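Local atomic coordinates of rieske iron-sulfur protein soxF (Sulfolobus acidocaldarius, PDB entry 1JM1), a protein that carries a Rieske-type [2Fe-2S] cluster and probably passes electrons along the respiratory chain of this archaeon. Residues A8-Y13 with D183-D188; G85-F90 with V151-D156. All blocks are in the same frame, centred on the assembly; numbering follows the deposited sequence.

Contact 1 (A8-Y13 with D183-D188)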
# COMPACT_ATOMS: atom_id res chain seq x y z
N ALA A 8 4.16 -7.62 15.70
CA ALA A 8 4.05 -9.07 15.54
C ALA A 8 5.24 -9.62 14.75
O ALA A 8 5.08 -10.50 13.92
CB ALA A 8 2.75 -9.49 14.96
N GLY A 9 6.45 -9.17 15.06
CA GLY A 9 7.67 -9.71 14.51
C GLY A 9 8.23 -8.96 13.27
O GLY A 9 9.32 -9.30 12.83
N PHE A 10 7.47 -8.03 12.72
CA PHE A 10 7.92 -7.21 11.63
C PHE A 10 8.92 -6.19 12.09
O PHE A 10 8.90 -5.79 13.27
CB PHE A 10 6.78 -6.48 10.98
CG PHE A 10 5.99 -7.26 9.94
CD1 PHE A 10 5.04 -8.19 10.27
CD2 PHE A 10 6.22 -7.01 8.59
CE1 PHE A 10 4.32 -8.84 9.33
CE2 PHE A 10 5.44 -7.67 7.63
CZ PHE A 10 4.50 -8.58 8.00
N PRO A 11 9.76 -5.67 11.20
CA PRO A 11 10.63 -4.51 11.51
C PRO A 11 9.83 -3.24 11.53
O PRO A 11 8.75 -3.11 10.93
CB PRO A 11 11.61 -4.53 10.36
CG PRO A 11 10.90 -5.17 9.21
CD PRO A 11 9.92 -6.11 9.80
N ARG A 12 10.36 -2.26 12.23
CA ARG A 12 9.90 -0.88 12.20
C ARG A 12 10.85 -0.14 11.26
O ARG A 12 12.02 0.02 11.55
CB ARG A 12 9.92 -0.33 13.62
CG ARG A 12 9.53 1.15 13.75
CD ARG A 12 9.49 1.52 15.24
NE ARG A 12 9.16 2.93 15.44
CZ ARG A 12 7.92 3.37 15.53
NH1 ARG A 12 6.84 2.59 15.43
NH2 ARG A 12 7.75 4.69 15.71
N TYR A 13 10.36 0.30 10.10
CA TYR A 13 11.13 0.90 9.03
C TYR A 13 10.65 2.30 8.76
O TYR A 13 9.47 2.51 8.50
CB TYR A 13 10.98 0.05 7.73
CG TYR A 13 11.47 0.71 6.47
CD1 TYR A 13 12.86 0.89 6.37
CD2 TYR A 13 10.65 1.20 5.44
CE1 TYR A 13 13.36 1.51 5.23
CE2 TYR A 13 11.16 1.84 4.32
CZ TYR A 13 12.51 1.97 4.23
OH TYR A 13 13.02 2.67 3.10
N ASP A 183 5.15 -14.18 6.60
CA ASP A 183 5.84 -14.77 5.45
C ASP A 183 6.34 -13.70 4.48
O ASP A 183 7.11 -14.03 3.58
CB ASP A 183 4.97 -15.81 4.79
CG ASP A 183 4.86 -17.09 5.58
OD1 ASP A 183 5.70 -17.32 6.51
OD2 ASP A 183 3.94 -17.85 5.23
N ASN A 184 5.94 -12.46 4.64
CA ASN A 184 6.54 -11.36 3.87
C ASN A 184 8.00 -11.15 4.25
O ASN A 184 8.73 -10.51 3.49
CB ASN A 184 5.74 -10.09 4.03
CG ASN A 184 4.40 -10.21 3.38
OD1 ASN A 184 4.22 -11.01 2.46
ND2 ASN A 184 3.44 -9.37 3.80
N LEU A 185 8.43 -11.70 5.37
CA LEU A 185 9.84 -11.64 5.77
C LEU A 185 10.68 -12.67 5.08
O LEU A 185 11.91 -12.66 5.25
CB LEU A 185 9.94 -11.78 7.31
CG LEU A 185 9.21 -10.67 8.10
CD1 LEU A 185 9.06 -11.10 9.56
CD2 LEU A 185 9.94 -9.35 7.97
N LEU A 186 10.10 -13.60 4.34
CA LEU A 186 10.86 -14.58 3.59
C LEU A 186 11.42 -13.97 2.29
O LEU A 186 10.70 -13.25 1.59
CB LEU A 186 9.99 -15.77 3.23
CG LEU A 186 9.42 -16.52 4.46
CD1 LEU A 186 8.45 -17.57 3.95
CD2 LEU A 186 10.52 -17.17 5.31
N TYR A 187 12.64 -14.29 1.99
CA TYR A 187 13.30 -13.88 0.74
C TYR A 187 12.92 -14.84 -0.35
O TYR A 187 13.18 -16.03 -0.34
CB TYR A 187 14.82 -13.91 0.97
CG TYR A 187 15.58 -13.57 -0.31
CD1 TYR A 187 15.60 -12.30 -0.88
CD2 TYR A 187 16.29 -14.56 -0.92
CE1 TYR A 187 16.29 -12.00 -2.03
CE2 TYR A 187 17.00 -14.31 -2.10
CZ TYR A 187 16.93 -13.05 -2.58
OH TYR A 187 17.69 -12.85 -3.73
N ASP A 188 12.34 -14.30 -1.42
CA ASP A 188 12.00 -15.02 -2.65
C ASP A 188 12.74 -14.37 -3.78
O ASP A 188 12.41 -13.23 -4.14
CB ASP A 188 10.51 -14.92 -2.90
CG ASP A 188 10.07 -15.75 -4.09
OD1 ASP A 188 10.93 -16.23 -4.86
OD2 ASP A 188 8.81 -15.86 -4.27
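L185 reaches from the end of a short 3-10 turn to the loop around F10, and each methyl of its fork has a partner of its own. CD2 of L185 lies 3.7 Å from CD of P11, while CD1 of L185 meets the carbonyl O of G9 at 3.7 Å. The fork is placed by the first torsion: CG stands anti to the carbonyl carbon of L185 and beside its backbone N (chi1 -61°). The L185 side chain and the P11 ring run alongside one another with opposite headings. G9 holds a positive phi (96°), at which a CB would be pressed against the carbonyl O of A8; the lack of a side chain suits this bend. The F10 ring is the second apolar element. It takes L185 obliquely, CD2 of the ring 4.4 Å from CD2 of L185, and N184 also comes in at a slant, its CB 4.3 Å from CE2 of F10. The amide of N184 is held by other partners, OD1 accepting from N of Y171 and ND2 donating to O of A169, which would fix its rotation. The turn carrying both residues is closed by the bond from N of L186 to O of D183 (3.1 Å). F10, itself buried, also rests on Y37 and on T167 of strand 161-167. No hydrogen bond crosses between 8-13 and 183-188, although O of A8 is bonded to NE2 of Q182, the residue just before D183. This is loop-to-loop apolar packing, joining the lead-in to strand 13-17 with the long C-terminal excursion that follows strand 161-167, away from the cluster.

Contact 2 (G85-F90 with V151-D156); sequences GTIFAF and VILDYD
Strands 87-90 and 151-155 run roughly antiparallel, at 147°, and their axes approach to 5.8 Å. They draw together at one end, where the CA atoms of A89 and V151 are 5.1 Å apart, and splay toward F88 and L153, whose CA atoms are separated by 7.1 Å. A single direct hydrogen bond joins them, from N of V151 to O of A89 at 2.9 Å, with the donor well above the carbonyl plane (54° out of it). The return bond is replaced by a water that accepts from N of A89 and donates to O of V151, so the strands are bridged rather than fully zipped. A89 and V151 face each other with their CB atoms 3.8 Å apart, and CG2 of V151, anti to its own carbonyl carbon, lies against the backbone of F90. L153 packs where the strands diverge: CD2 lies on CB of A89, while CD1 meets CG2 of I87 at 3.9 Å, the two side chains crossing at about a right angle. With L153 cut back to an alanine, CB of A89 would probably lose this cover and CG2 of I87 this apolar partner. Each strand edges a different three-stranded antiparallel sheet: 87-91 pairs with 43-48, whose L46 touches A89 and L153, and 151-155 pairs with 161-167, while I18 of helix 18-28 touches I87.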
# COMPACT_ATOMS: atom_id res chain seq x y z
N GLY A 85 -4.46 12.60 9.23
CA GLY A 85 -5.06 11.28 9.36
C GLY A 85 -5.33 10.58 8.03
O GLY A 85 -6.16 9.66 8.05
N THR A 86 -4.67 10.95 6.95
CA THR A 86 -5.11 10.53 5.62
C THR A 86 -4.08 9.72 4.86
O THR A 86 -4.31 9.45 3.68
CB THR A 86 -5.53 11.77 4.81
OG1 THR A 86 -4.42 12.67 4.79
CG2 THR A 86 -6.77 12.43 5.41
N ILE A 87 -2.97 9.33 5.48
CA ILE A 87 -1.92 8.58 4.78
C ILE A 87 -2.04 7.10 5.07
O ILE A 87 -2.08 6.68 6.25
CB ILE A 87 -0.54 9.11 5.14
CG1 ILE A 87 -0.40 10.56 4.65
CG2 ILE A 87 0.53 8.21 4.53
CD1 ILE A 87 0.76 11.28 5.16
N PHE A 88 -2.08 6.31 4.00
CA PHE A 88 -2.22 4.87 4.01
C PHE A 88 -1.09 4.28 3.15
O PHE A 88 -0.38 5.01 2.45
CB PHE A 88 -3.59 4.45 3.43
CG PHE A 88 -4.73 5.00 4.25
CD1 PHE A 88 -5.23 6.27 4.03
CD2 PHE A 88 -5.29 4.24 5.25
CE1 PHE A 88 -6.27 6.78 4.77
CE2 PHE A 88 -6.33 4.72 6.03
CZ PHE A 88 -6.82 5.98 5.75
N ALA A 89 -0.97 2.97 3.16
CA ALA A 89 0.02 2.30 2.33
C ALA A 89 -0.44 0.91 1.95
O ALA A 89 -1.14 0.24 2.69
CB ALA A 89 1.36 2.23 3.06
N PHE A 90 0.03 0.47 0.77
CA PHE A 90 -0.35 -0.81 0.19
C PHE A 90 0.87 -1.46 -0.42
O PHE A 90 1.81 -0.82 -0.88
CB PHE A 90 -1.42 -0.62 -0.89
CG PHE A 90 -2.73 -0.05 -0.39
CD1 PHE A 90 -2.90 1.31 -0.27
CD2 PHE A 90 -3.76 -0.91 -0.01
CE1 PHE A 90 -4.07 1.83 0.25
CE2 PHE A 90 -4.95 -0.39 0.47
CZ PHE A 90 -5.10 0.95 0.60
N VAL A 151 -0.08 -2.09 4.09
CA VAL A 151 1.08 -1.91 4.93
C VAL A 151 0.64 -1.01 6.10
O VAL A 151 0.20 0.13 5.89
CB VAL A 151 2.25 -1.29 4.16
CG1 VAL A 151 3.44 -1.05 5.11
CG2 VAL A 151 2.65 -2.18 3.00
N ILE A 152 0.74 -1.55 7.30
CA ILE A 152 0.34 -0.83 8.52
C ILE A 152 1.42 0.20 8.82
O ILE A 152 2.61 -0.12 8.81
CB ILE A 152 0.10 -1.82 9.65
CG1 ILE A 152 -0.91 -2.89 9.21
CG2 ILE A 152 -0.32 -1.05 10.92
CD1 ILE A 152 -0.78 -4.08 10.15
N LEU A 153 0.98 1.45 9.06
CA LEU A 153 1.85 2.55 9.35
C LEU A 153 1.70 3.03 10.76
O LEU A 153 0.64 2.90 11.38
CB LEU A 153 1.54 3.71 8.39
CG LEU A 153 1.63 3.42 6.90
CD1 LEU A 153 1.21 4.66 6.11
CD2 LEU A 153 3.04 2.96 6.50
N ASP A 154 2.75 3.67 11.25
CA ASP A 154 2.78 4.35 12.55
C ASP A 154 3.46 5.70 12.33
O ASP A 154 4.62 5.76 11.87
CB ASP A 154 3.51 3.52 13.57
CG ASP A 154 3.52 4.08 14.97
OD1 ASP A 154 2.65 4.89 15.28
OD2 ASP A 154 4.32 3.61 15.80
N TYR A 155 2.86 6.78 12.74
CA TYR A 155 3.41 8.12 12.67
C TYR A 155 3.92 8.50 14.07
O TYR A 155 3.18 8.45 15.04
CB TYR A 155 2.30 9.08 12.18
CG TYR A 155 2.65 10.53 12.25
CD1 TYR A 155 3.51 11.15 11.32
CD2 TYR A 155 2.09 11.34 13.21
CE1 TYR A 155 3.78 12.51 11.39
CE2 TYR A 155 2.38 12.68 13.28
CZ TYR A 155 3.25 13.26 12.42
OH TYR A 155 3.62 14.59 12.47
N ASP A 156 5.17 8.90 14.11
CA ASP A 156 5.80 9.37 15.34
C ASP A 156 5.49 10.87 15.46
O ASP A 156 6.06 11.68 14.72
CB ASP A 156 7.30 9.10 15.31
CG ASP A 156 8.00 9.47 16.59
OD1 ASP A 156 7.50 10.30 17.34
OD2 ASP A 156 9.08 8.92 16.87
O HOH W 1 -2.02 1.92 5.66

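In the fold
The two contacts have centres about 17 Å apart and are joined by a salt bridge, NH1 of R12 in segment 8-13 lying 2.7 Å from OD2 of D154 in segment 151-156. They also share a neighbour: strand 161-167 lies between strands 13-17 and 151-155 in one sheet, with Y13 bonded to A164 and I152 to V165. Contact 2 falls within the span of sequence that contact 1 brings together from near both ends of the chain. The iron-sulfur cluster lies about 13 Å from the side chain of F90 in contact 2, which is about 11 Å from that of the ligand C94. Contact 1 is remote from the annotated sites.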